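Local structure of hypothetical protein yxiM (2O14) at residues A104-F109 with F123-T128; I165-G168 with T172-N175; G231-L236 with Q362-F367; D260-V265 with V272-P277; S300-A305 with T310-L315. The protein is probably an esterase of the GDSL lipolytic family that joins a galactose-binding-like beta domain to an SGNH-type hydrolase domain, its natural substrate being unknown. One frame throughout, in Å; residues are numbered along the deposited sequence.

Contact 1 (A104-F109 with F123-T128)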
# COMPACT_ATOMS: atom_id res chain seq x y z
N ALA A 104 9.63 -5.76 -2.04
CA ALA A 104 9.40 -6.97 -1.26
C ALA A 104 10.56 -7.17 -0.29
O ALA A 104 11.70 -6.84 -0.60
CB ALA A 104 9.28 -8.18 -2.19
N ALA A 105 10.27 -7.73 0.88
CA ALA A 105 11.31 -7.97 1.87
C ALA A 105 10.81 -9.06 2.79
O ALA A 105 9.64 -9.07 3.16
CB ALA A 105 11.60 -6.70 2.65
N GLU A 106 11.69 -9.99 3.14
CA GLU A 106 11.33 -11.09 4.01
C GLU A 106 10.23 -11.97 3.40
O GLU A 106 9.37 -12.49 4.12
CB GLU A 106 10.88 -10.57 5.38
CG GLU A 106 11.93 -9.71 6.07
CD GLU A 106 13.30 -10.37 6.11
OE1 GLU A 106 14.18 -9.98 5.30
OE2 GLU A 106 13.50 -11.30 6.94
N GLY A 107 10.25 -12.10 2.08
CA GLY A 107 9.28 -12.93 1.38
C GLY A 107 7.89 -12.39 1.10
O GLY A 107 7.04 -13.14 0.60
N VAL A 108 7.64 -11.12 1.40
CA VAL A 108 6.31 -10.54 1.16
C VAL A 108 6.37 -9.08 0.70
O VAL A 108 7.40 -8.42 0.86
CB VAL A 108 5.43 -10.59 2.43
CG1 VAL A 108 5.24 -12.03 2.88
CG2 VAL A 108 6.05 -9.77 3.54
N PHE A 109 5.27 -8.60 0.13
CA PHE A 109 5.21 -7.21 -0.31
C PHE A 109 5.33 -6.27 0.88
O PHE A 109 4.82 -6.56 1.97
CB PHE A 109 3.88 -6.93 -1.01
CG PHE A 109 3.80 -7.48 -2.40
CD1 PHE A 109 4.72 -7.10 -3.37
CD2 PHE A 109 2.76 -8.33 -2.77
CE1 PHE A 109 4.62 -7.55 -4.68
CE2 PHE A 109 2.65 -8.80 -4.08
CZ PHE A 109 3.58 -8.40 -5.04
N PHE A 123 9.04 2.48 4.97
CA PHE A 123 8.24 1.51 5.70
C PHE A 123 9.05 0.93 6.85
O PHE A 123 10.28 0.97 6.83
CB PHE A 123 7.77 0.39 4.77
CG PHE A 123 8.88 -0.47 4.23
CD1 PHE A 123 9.25 -1.64 4.89
CD2 PHE A 123 9.56 -0.11 3.07
CE1 PHE A 123 10.27 -2.44 4.39
CE2 PHE A 123 10.59 -0.90 2.56
CZ PHE A 123 10.94 -2.07 3.22
N GLN A 124 8.37 0.41 7.85
CA GLN A 124 9.04 -0.18 9.00
C GLN A 124 8.96 -1.69 8.89
O GLN A 124 7.99 -2.22 8.35
CB GLN A 124 8.38 0.31 10.28
CG GLN A 124 8.46 1.80 10.44
CD GLN A 124 7.79 2.30 11.71
OE1 GLN A 124 7.85 3.49 12.02
NE2 GLN A 124 7.15 1.39 12.44
N ILE A 125 9.98 -2.38 9.39
CA ILE A 125 10.00 -3.83 9.30
C ILE A 125 10.83 -4.45 10.42
O ILE A 125 11.93 -3.98 10.73
CB ILE A 125 10.59 -4.27 7.94
CG1 ILE A 125 10.52 -5.79 7.79
CG2 ILE A 125 12.05 -3.83 7.84
CD1 ILE A 125 11.02 -6.28 6.44
N PRO A 126 10.31 -5.51 11.05
CA PRO A 126 11.11 -6.12 12.12
C PRO A 126 12.12 -7.10 11.52
O PRO A 126 11.82 -7.82 10.57
CB PRO A 126 10.06 -6.82 12.98
CG PRO A 126 8.99 -7.20 11.98
CD PRO A 126 8.90 -5.97 11.11
N VAL A 127 13.33 -7.10 12.07
CA VAL A 127 14.37 -8.01 11.63
C VAL A 127 14.55 -9.00 12.79
O VAL A 127 14.90 -8.60 13.90
CB VAL A 127 15.69 -7.26 11.37
CG1 VAL A 127 16.78 -8.25 10.98
CG2 VAL A 127 15.48 -6.24 10.26
N THR A 128 14.28 -10.27 12.53
CA THR A 128 14.36 -11.29 13.56
C THR A 128 15.40 -12.39 13.34
O THR A 128 15.78 -13.07 14.28
CB THR A 128 12.99 -11.96 13.76
OG1 THR A 128 12.52 -12.43 12.49
CG2 THR A 128 11.99 -10.97 14.32
O HOH W 1 14.09 -10.65 9.75
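Ile125 CD1 lies against the CG methylene of Glu106 and beside the methyl of Ala105, two neighbouring residues of the hairpin at 104-109. Ile125 CD1 comes to 3.6 Å from Glu106 CG and to 3.9 Å from Ala105 CB, and these two approaches make up the direct contact. The isoleucine reaches this far because it is fully extended, with CG1 anti to the backbone N (chi1 -176°) and CD1 carrying the chain straight on, so that a single methyl does the touching. The glutamate chain instead bends about its CB-CG bond and runs obliquely across the end of the isoleucine. Ala105 and Glu106 stand at the start of a type I' beta turn, Ala105 to Val108, which links the antiparallel strands 100-105 and 108-115; Ala105 N bonds to Val108 O at 3.0 Å, and the return bond from Val108 N is weak. This hairpin belongs to a five-stranded antiparallel sheet, whereas Ile125 sits on strand 120-127 of the other, mixed sheet, so the contact bridges two sheets within the galactose-binding-like domain. Leu132 of strand 131-138 also packs on both Glu106 and Ile125. The glutamate thus serves two purposes: its aliphatic part covers the isoleucine while its carboxylate turns to polar partners. Glu106 OE1 accepts a hydrogen bond from the backbone N of Asn133, and OE2 takes one from a water at 2.9 Å. That same water accepts from the backbone N of Thr128 at 2.8 Å, tying the turn to the end of strand 120-127.

Contact 2 (I165-G168 with T172-N175)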
# COMPACT_ATOMS: atom_id res chain seq x y z
N ILE A 165 -2.27 0.53 10.91
CA ILE A 165 -3.54 0.41 10.20
C ILE A 165 -3.15 -0.14 8.83
O ILE A 165 -2.49 0.54 8.05
CB ILE A 165 -4.20 1.78 9.95
CG1 ILE A 165 -4.48 2.50 11.27
CG2 ILE A 165 -5.51 1.58 9.17
CD1 ILE A 165 -5.49 1.80 12.13
N TYR A 166 -3.53 -1.39 8.54
CA TYR A 166 -3.22 -1.98 7.25
C TYR A 166 -4.42 -1.74 6.34
O TYR A 166 -5.53 -2.16 6.65
CB TYR A 166 -2.96 -3.48 7.40
CG TYR A 166 -1.72 -3.80 8.19
CD1 TYR A 166 -0.47 -3.85 7.58
CD2 TYR A 166 -1.78 -3.99 9.57
CE1 TYR A 166 0.69 -4.10 8.31
CE2 TYR A 166 -0.63 -4.23 10.32
CZ TYR A 166 0.60 -4.29 9.68
OH TYR A 166 1.73 -4.52 10.42
N VAL A 167 -4.19 -1.07 5.22
CA VAL A 167 -5.28 -0.76 4.30
C VAL A 167 -5.33 -1.62 3.04
O VAL A 167 -4.32 -1.80 2.35
CB VAL A 167 -5.22 0.72 3.85
CG1 VAL A 167 -6.48 1.08 3.08
CG2 VAL A 167 -5.06 1.63 5.06
N GLY A 168 -6.51 -2.16 2.76
CA GLY A 168 -6.71 -2.96 1.57
C GLY A 168 -7.70 -2.22 0.69
O GLY A 168 -8.62 -1.57 1.20
N THR A 172 -9.44 3.58 -5.86
CA THR A 172 -9.96 4.72 -5.09
C THR A 172 -9.39 4.75 -3.68
O THR A 172 -9.66 5.68 -2.92
CB THR A 172 -11.51 4.68 -5.00
OG1 THR A 172 -11.93 3.56 -4.22
CG2 THR A 172 -12.12 4.58 -6.39
N VAL A 173 -8.58 3.74 -3.34
CA VAL A 173 -7.97 3.62 -2.02
C VAL A 173 -6.44 3.66 -2.00
O VAL A 173 -5.84 4.20 -1.07
CB VAL A 173 -8.40 2.29 -1.34
CG1 VAL A 173 -7.80 2.18 0.05
CG2 VAL A 173 -9.92 2.20 -1.28
N CYS A 174 -5.82 3.08 -3.02
CA CYS A 174 -4.37 2.98 -3.12
C CYS A 174 -3.56 4.27 -3.15
O CYS A 174 -4.10 5.38 -3.23
CB CYS A 174 -3.99 2.14 -4.35
SG CYS A 174 -4.27 2.98 -5.92
N ASN A 175 -2.24 4.10 -3.09
CA ASN A 175 -1.31 5.22 -3.12
C ASN A 175 -0.91 5.57 -4.55
O ASN A 175 -0.74 4.70 -5.39
CB ASN A 175 -0.03 4.89 -2.35
CG ASN A 175 -0.23 4.81 -0.86
OD1 ASN A 175 -1.04 5.55 -0.29
ND2 ASN A 175 0.53 3.93 -0.20
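Strand 165-168 and the loop at 172-175 approach each other where the chain leaves the sheet, the alpha carbons of Gly168 and Val173 standing 7.6 Å apart. The strand keeps extended backbone angles through Gly168, while at Val173 the loop has left them (phi -118°, psi -35°) and Val173 turns its side chain back toward the strand. The contact rests on two valines. Val167 CG1 and Val173 CG1 meet at 3.5 Å, closer than methyl carbons usually pack, and the two side chains cross at a slant. In both residues CG1 is the branch anti to the backbone N, which at Val173 (chi1 -179°) directs this methyl at the strand. The same Val173 methyl lies 4.0 Å from the carbonyl oxygen of Gly168. Strand 164-169 is an inner strand of the parallel sheet of the GDSL (SGNH) hydrolase domain, and the serine of the family's GDSL motif follows the first strand of that sheet; here that position is held by Ser171, the probable nucleophile, between the two segments. The side chain of Val173 is about 7 Å from that of Ser171 and about 10 Å from that of His342, also probably catalytic. Further anchoring comes from Asn204, whose ND2 bonds to Val173 O and to Asn175 OD1, and from Trp187 and Gln237, whose side chains pack against Val173.

Contact 3 (G231-L236 with Q362-F367)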
# COMPACT_ATOMS: atom_id res chain seq x y z
N GLY A 231 -4.28 -5.19 18.32
CA GLY A 231 -4.04 -3.77 18.44
C GLY A 231 -4.14 -3.08 17.10
O GLY A 231 -4.52 -1.90 17.03
N ASP A 232 -3.80 -3.80 16.04
CA ASP A 232 -3.85 -3.25 14.69
C ASP A 232 -5.25 -3.28 14.09
O ASP A 232 -6.16 -3.91 14.62
CB ASP A 232 -2.91 -4.01 13.75
CG ASP A 232 -1.45 -3.96 14.19
OD1 ASP A 232 -1.03 -2.93 14.76
OD2 ASP A 232 -0.73 -4.95 13.95
N TYR A 233 -5.40 -2.59 12.96
CA TYR A 233 -6.67 -2.55 12.25
C TYR A 233 -6.45 -2.88 10.78
O TYR A 233 -5.47 -2.43 10.17
CB TYR A 233 -7.31 -1.16 12.36
CG TYR A 233 -7.94 -0.88 13.70
CD1 TYR A 233 -9.09 -1.55 14.10
CD2 TYR A 233 -7.40 0.07 14.56
CE1 TYR A 233 -9.69 -1.29 15.33
CE2 TYR A 233 -7.99 0.34 15.79
CZ TYR A 233 -9.14 -0.34 16.17
OH TYR A 233 -9.73 -0.07 17.39
N PHE A 234 -7.34 -3.69 10.22
CA PHE A 234 -7.27 -4.04 8.81
C PHE A 234 -8.43 -3.26 8.20
O PHE A 234 -9.59 -3.65 8.35
CB PHE A 234 -7.46 -5.54 8.59
CG PHE A 234 -7.59 -5.94 7.14
CD1 PHE A 234 -6.81 -5.32 6.16
CD2 PHE A 234 -8.45 -6.96 6.76
CE1 PHE A 234 -6.89 -5.72 4.81
CE2 PHE A 234 -8.54 -7.37 5.41
CZ PHE A 234 -7.75 -6.75 4.44
N MSE A 235 -8.12 -2.15 7.54
CA MSE A 235 -9.14 -1.32 6.91
C MSE A 235 -9.27 -1.77 5.47
O MSE A 235 -8.37 -1.54 4.66
CB MSE A 235 -8.73 0.14 7.00
CG MSE A 235 -9.83 1.11 6.65
SE MSE A 235 -9.55 2.77 7.59
CE MSE A 235 -10.83 2.51 9.01
N LEU A 236 -10.40 -2.41 5.17
CA LEU A 236 -10.64 -2.96 3.84
C LEU A 236 -11.84 -2.38 3.09
O LEU A 236 -12.95 -2.29 3.63
CB LEU A 236 -10.79 -4.49 4.00
CG LEU A 236 -10.86 -5.50 2.85
CD1 LEU A 236 -12.24 -5.48 2.25
CD2 LEU A 236 -9.81 -5.19 1.80
N GLN A 362 -18.12 6.43 16.38
CA GLN A 362 -18.41 5.11 16.93
C GLN A 362 -17.55 4.82 18.15
O GLN A 362 -17.72 3.80 18.81
CB GLN A 362 -18.17 4.02 15.88
CG GLN A 362 -19.02 4.15 14.63
CD GLN A 362 -18.96 2.89 13.78
OE1 GLN A 362 -19.37 2.90 12.62
NE2 GLN A 362 -18.47 1.81 14.36
N GLY A 363 -16.63 5.73 18.45
CA GLY A 363 -15.76 5.56 19.60
C GLY A 363 -14.82 4.36 19.47
O GLY A 363 -14.48 3.72 20.46
N ILE A 364 -14.40 4.06 18.25
CA ILE A 364 -13.50 2.94 18.02
C ILE A 364 -12.11 3.23 18.58
O ILE A 364 -11.49 4.24 18.25
CB ILE A 364 -13.43 2.60 16.53
CG1 ILE A 364 -14.79 2.07 16.07
CG2 ILE A 364 -12.34 1.56 16.28
CD1 ILE A 364 -14.90 1.84 14.58
N ALA A 365 -11.64 2.33 19.44
CA ALA A 365 -10.34 2.47 20.10
C ALA A 365 -9.19 2.93 19.21
O ALA A 365 -8.88 2.30 18.20
CB ALA A 365 -9.98 1.15 20.77
N GLY A 366 -8.56 4.03 19.61
CA GLY A 366 -7.44 4.56 18.86
C GLY A 366 -7.76 5.79 18.03
O GLY A 366 -6.86 6.51 17.61
N PHE A 367 -9.05 6.02 17.78
CA PHE A 367 -9.46 7.16 16.98
C PHE A 367 -10.20 8.22 17.80
O PHE A 367 -9.99 9.42 17.52
CB PHE A 367 -10.35 6.71 15.82
CG PHE A 367 -9.68 5.72 14.91
CD1 PHE A 367 -9.78 4.35 15.15
CD2 PHE A 367 -8.93 6.15 13.82
CE1 PHE A 367 -9.15 3.43 14.31
CE2 PHE A 367 -8.30 5.24 12.98
CZ PHE A 367 -8.40 3.88 13.23
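Tyr233 reaches from strand 233-237 to the C-terminal loop, and its hydroxyl donates a hydrogen bond of 2.6 Å to Ala365 O. The donor lies in the carbonyl plane, on a lone pair, with a C=O...OH angle of 129°, and the acceptor sits at the edge of the tyrosine ring. The tight part of the contact surrounds this bond. Ile364 CG2 lies 3.3 Å from Tyr233 OH, and Phe367 CE1 comes to 3.6 Å from Tyr233 CE2. The Tyr233 and Phe367 rings meet obliquely, their planes at 47°. Phe367 also meets the ring of Phe200 and packs on Leu359 of helix 345-361. The looser part is the exposed corner of the type II turn from Ile364 to Phe367, formed by Ala365 and Gly366, where Ala365 adds its methyl, 3.6 Å from Tyr233 OH, to the bond its carbonyl makes. A phenylalanine in place of Tyr233 would probably leave Ala365 O without this donor and the turn less firmly tied to the strand. The contact thus combines one directional bond with apolar cover, which fixes the loop after the last helix of the hydrolase domain against the parallel sheet.

Contact 4 (D260-V265 with V272-P277)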
# COMPACT_ATOMS: atom_id res chain seq x y z
N ASP A 260 -13.56 -14.97 4.40
CA ASP A 260 -12.34 -15.70 4.71
C ASP A 260 -11.22 -14.76 5.15
O ASP A 260 -10.54 -15.03 6.14
CB ASP A 260 -11.89 -16.50 3.50
CG ASP A 260 -10.66 -17.34 3.78
OD1 ASP A 260 -10.75 -18.27 4.61
OD2 ASP A 260 -9.61 -17.06 3.18
N MSE A 261 -11.01 -13.68 4.41
CA MSE A 261 -9.97 -12.72 4.76
C MSE A 261 -10.19 -12.16 6.16
O MSE A 261 -9.26 -12.05 6.95
CB MSE A 261 -9.93 -11.56 3.77
CG MSE A 261 -9.50 -11.95 2.37
SE MSE A 261 -8.80 -10.42 1.40
CE MSE A 261 -10.46 -9.72 0.67
N ILE A 262 -11.44 -11.81 6.46
CA ILE A 262 -11.78 -11.27 7.77
C ILE A 262 -11.43 -12.26 8.87
O ILE A 262 -10.88 -11.89 9.91
CB ILE A 262 -13.29 -10.95 7.86
CG1 ILE A 262 -13.64 -9.83 6.88
CG2 ILE A 262 -13.66 -10.55 9.29
CD1 ILE A 262 -15.13 -9.66 6.66
N ARG A 263 -11.77 -13.53 8.65
CA ARG A 263 -11.49 -14.56 9.63
C ARG A 263 -9.99 -14.77 9.82
O ARG A 263 -9.51 -14.92 10.95
CB ARG A 263 -12.17 -15.87 9.22
CG ARG A 263 -13.69 -15.76 9.27
CD ARG A 263 -14.38 -17.09 9.05
NE ARG A 263 -15.81 -16.98 9.34
CZ ARG A 263 -16.68 -17.98 9.22
NH1 ARG A 263 -16.28 -19.18 8.81
NH2 ARG A 263 -17.96 -17.78 9.52
N GLN A 264 -9.25 -14.78 8.72
CA GLN A 264 -7.81 -14.96 8.81
C GLN A 264 -7.18 -13.82 9.59
O GLN A 264 -6.29 -14.04 10.41
CB GLN A 264 -7.19 -15.04 7.42
CG GLN A 264 -7.50 -16.32 6.68
CD GLN A 264 -6.57 -16.54 5.51
OE1 GLN A 264 -5.35 -16.55 5.68
NE2 GLN A 264 -7.13 -16.70 4.32
N VAL A 265 -7.64 -12.60 9.35
CA VAL A 265 -7.09 -11.46 10.07
C VAL A 265 -7.50 -11.51 11.53
O VAL A 265 -6.69 -11.26 12.42
CB VAL A 265 -7.54 -10.12 9.45
CG1 VAL A 265 -7.13 -8.95 10.35
CG2 VAL A 265 -6.91 -9.95 8.07
N VAL A 272 -10.98 -5.77 12.31
CA VAL A 272 -11.31 -5.45 10.93
C VAL A 272 -12.35 -4.34 10.80
O VAL A 272 -13.37 -4.35 11.49
CB VAL A 272 -11.87 -6.68 10.19
CG1 VAL A 272 -12.18 -6.31 8.75
CG2 VAL A 272 -10.89 -7.82 10.25
N ILE A 273 -12.07 -3.39 9.91
CA ILE A 273 -12.98 -2.29 9.65
C ILE A 273 -13.33 -2.34 8.16
O ILE A 273 -12.49 -2.04 7.31
CB ILE A 273 -12.34 -0.91 9.93
CG1 ILE A 273 -11.91 -0.81 11.40
CG2 ILE A 273 -13.33 0.20 9.59
CD1 ILE A 273 -11.05 0.39 11.69
N LEU A 274 -14.57 -2.73 7.85
CA LEU A 274 -15.01 -2.80 6.46
C LEU A 274 -15.60 -1.46 6.03
O LEU A 274 -16.23 -0.77 6.83
CB LEU A 274 -16.07 -3.89 6.29
CG LEU A 274 -15.67 -5.34 6.59
CD1 LEU A 274 -16.88 -6.23 6.41
CD2 LEU A 274 -14.53 -5.78 5.68
N SER A 275 -15.39 -1.10 4.77
CA SER A 275 -15.92 0.15 4.25
C SER A 275 -16.68 -0.06 2.95
O SER A 275 -16.23 -0.77 2.06
CB SER A 275 -14.78 1.14 4.01
OG SER A 275 -15.24 2.33 3.39
N THR A 276 -17.85 0.56 2.84
CA THR A 276 -18.64 0.46 1.62
C THR A 276 -18.07 1.52 0.69
O THR A 276 -18.03 2.71 1.02
CB THR A 276 -20.14 0.76 1.89
OG1 THR A 276 -20.27 2.03 2.53
CG2 THR A 276 -20.74 -0.33 2.79
N PRO A 277 -17.58 1.11 -0.49
CA PRO A 277 -17.01 2.11 -1.41
C PRO A 277 -18.00 3.17 -1.90
O PRO A 277 -19.16 2.87 -2.19
CB PRO A 277 -16.43 1.26 -2.54
CG PRO A 277 -17.25 0.00 -2.51
CD PRO A 277 -17.44 -0.25 -1.03
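In the beta-alpha-beta unit made of strand 233-237, helix 251-266 and strand 271-275, the helix packs back on the strand that follows it, in the parallel sheet of the hydrolase domain. Over these short segments the helix and strand axes approach to 9.8 Å and run nearly antiparallel, at 157°. Ile262 and Val265, one helical turn apart, face Val272 and Leu274, alternate residues on one side of the strand. Val272 CG2 is shared between them: it lies 4.0 Å from Ile262 CG2 and 3.9 Å from Val265 CG1. Ile262 also reaches further along the strand. Its CG1 branch is anti to the carbonyl carbon (chi1 -65°) and continues extended, bringing CD1 to the forked end of Leu274, 3.9 Å from CD1 and 4.0 Å from CD2. The isoleucine crosses both Val272 and Leu274 at about a right angle, whereas the two valines meet obliquely. All four side chains are buried, and the interface between them is wholly apolar. Around it, Leu274 packs on Leu304 of the next helix and Val265 on Phe234. Polar groups lie on another side of the helix, where Asp260 OD2, in a salt bridge with Arg216, also accepts from Gln264 NE2 at 2.8 Å, the amide meeting it from above the carboxylate plane.

Contact 5 (S300-A305 with T310-L315)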
# COMPACT_ATOMS: atom_id res chain seq x y z
N SER A 300 -23.67 -6.96 0.42
CA SER A 300 -22.87 -8.02 1.02
C SER A 300 -21.91 -7.51 2.08
O SER A 300 -21.63 -8.20 3.06
CB SER A 300 -22.07 -8.75 -0.06
OG SER A 300 -22.94 -9.46 -0.93
N ILE A 301 -21.39 -6.30 1.87
CA ILE A 301 -20.47 -5.70 2.83
C ILE A 301 -21.19 -5.43 4.15
O ILE A 301 -20.64 -5.67 5.23
CB ILE A 301 -19.88 -4.38 2.27
CG1 ILE A 301 -19.12 -4.67 0.97
CG2 ILE A 301 -18.92 -3.77 3.28
CD1 ILE A 301 -18.60 -3.43 0.27
N LEU A 302 -22.43 -4.94 4.08
CA LEU A 302 -23.20 -4.66 5.29
C LEU A 302 -23.46 -5.97 6.03
O LEU A 302 -23.27 -6.06 7.25
CB LEU A 302 -24.54 -4.00 4.93
CG LEU A 302 -24.47 -2.69 4.14
CD1 LEU A 302 -25.88 -2.28 3.74
CD2 LEU A 302 -23.81 -1.61 4.98
N ALA A 303 -23.89 -6.99 5.29
CA ALA A 303 -24.18 -8.29 5.87
C ALA A 303 -22.95 -8.89 6.56
O ALA A 303 -23.04 -9.40 7.68
CB ALA A 303 -24.69 -9.24 4.79
N LEU A 304 -21.80 -8.84 5.88
CA LEU A 304 -20.56 -9.37 6.42
C LEU A 304 -20.16 -8.71 7.73
O LEU A 304 -19.63 -9.36 8.63
CB LEU A 304 -19.43 -9.21 5.41
CG LEU A 304 -19.33 -10.25 4.29
CD1 LEU A 304 -18.40 -9.75 3.19
CD2 LEU A 304 -18.84 -11.56 4.86
N ALA A 305 -20.41 -7.40 7.84
CA ALA A 305 -20.05 -6.68 9.06
C ALA A 305 -20.82 -7.22 10.27
O ALA A 305 -20.27 -7.35 11.36
CB ALA A 305 -20.34 -5.20 8.88
N THR A 310 -17.61 -7.20 12.49
CA THR A 310 -16.49 -6.32 12.23
C THR A 310 -16.99 -4.89 12.38
O THR A 310 -18.20 -4.66 12.49
CB THR A 310 -15.97 -6.48 10.79
OG1 THR A 310 -16.92 -5.93 9.87
CG2 THR A 310 -15.76 -7.95 10.47
N TYR A 311 -16.08 -3.92 12.41
CA TYR A 311 -16.47 -2.52 12.50
C TYR A 311 -16.89 -2.16 11.08
O TYR A 311 -16.48 -2.81 10.12
CB TYR A 311 -15.29 -1.66 12.95
CG TYR A 311 -14.93 -1.83 14.40
CD1 TYR A 311 -15.79 -1.39 15.41
CD2 TYR A 311 -13.74 -2.43 14.78
CE1 TYR A 311 -15.48 -1.56 16.76
CE2 TYR A 311 -13.41 -2.61 16.13
CZ TYR A 311 -14.28 -2.17 17.11
OH TYR A 311 -13.96 -2.35 18.44
N LEU A 312 -17.72 -1.13 10.94
CA LEU A 312 -18.20 -0.74 9.62
C LEU A 312 -18.33 0.76 9.42
O LEU A 312 -18.94 1.47 10.23
CB LEU A 312 -19.57 -1.38 9.36
CG LEU A 312 -20.28 -0.98 8.06
CD1 LEU A 312 -19.58 -1.64 6.88
CD2 LEU A 312 -21.74 -1.41 8.12
N ILE A 313 -17.74 1.23 8.32
CA ILE A 313 -17.81 2.64 7.94
C ILE A 313 -18.62 2.61 6.65
O ILE A 313 -18.15 2.09 5.64
CB ILE A 313 -16.42 3.23 7.61
CG1 ILE A 313 -15.48 3.09 8.81
CG2 ILE A 313 -16.56 4.69 7.22
CD1 ILE A 313 -15.92 3.87 10.02
N ASP A 314 -19.83 3.15 6.69
CA ASP A 314 -20.67 3.16 5.50
C ASP A 314 -20.31 4.39 4.68
O ASP A 314 -21.13 5.28 4.47
CB ASP A 314 -22.15 3.22 5.87
CG ASP A 314 -23.05 2.61 4.82
OD1 ASP A 314 -22.66 2.62 3.63
OD2 ASP A 314 -24.14 2.13 5.18
N LEU A 315 -19.06 4.43 4.21
CA LEU A 315 -18.58 5.55 3.43
C LEU A 315 -19.46 5.85 2.21
O LEU A 315 -19.52 6.98 1.74
CB LEU A 315 -17.14 5.30 2.99
CG LEU A 315 -16.31 6.52 2.57
CD1 LEU A 315 -16.37 7.58 3.66
CD2 LEU A 315 -14.87 6.08 2.32
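The shortest polar bond between the segments runs from Thr310 N to Ala305 O, at 2.9 Å with an N-H...O angle of 155°. The donor approaches in the carbonyl plane, on a lone pair, so that the loop leading into strand 311-313 is fastened to a carbonyl of the last turns of helix 298-307. Beside this bond, Thr310 OG1 lies 3.3 Å from Ala305 CA and 3.6 Å from its CB. A chi1 of 71° places OG1 between the backbone N and the carbonyl carbon, where it also donates to Tyr311 O at 3.2 Å from above the carbonyl plane. A valine in place of Thr310 would probably leave Tyr311 O without this donor, costing the loop a tie to the start of the strand. Further along, Leu312 carries the apolar packing. Its CB lies 3.9 Å from Ala305 CB, its CD2 meets Leu302 CD2 at 3.8 Å, and CD1 turns to Ile301 CG2. Leu302 CD2 also touches Asp314 OD2 at 3.8 Å, a methyl set against a carboxylate whose charge is met by others: OD2 forms a salt bridge to Arg298, and OD1 bonds to Thr276 OG1. Asp314 holds the N-cap position of the helix that begins at Leu315. Helix 298-307 connects the parallel neighbours 271-275 and 311-313, as in a beta-alpha-beta crossover, and its segment lies at 152° to the strand it leads into.

Overall arrangement
Contact 1 stands apart in the galactose-binding-like domain, where it joins two beta sheets; the other four all reach the parallel sheet of the hydrolase domain. Contacts 1, 2 and 4 are buried, whereas contacts 3 and 5 are only partly so, and those two are where direct hydrogen bonds cross between segments. Contacts 4 and 5, with centres 8 Å apart, repeat the helix-on-strand theme on neighbouring strands, the first purely apolar and the second mixed. Strand 233-237 of contact 3 lies between the strands of contacts 2 and 4, while the C-terminal loop of contact 3, through Ile364, also packs on Tyr311 of contact 5. Contact 2 is the one beside the probable catalytic residues.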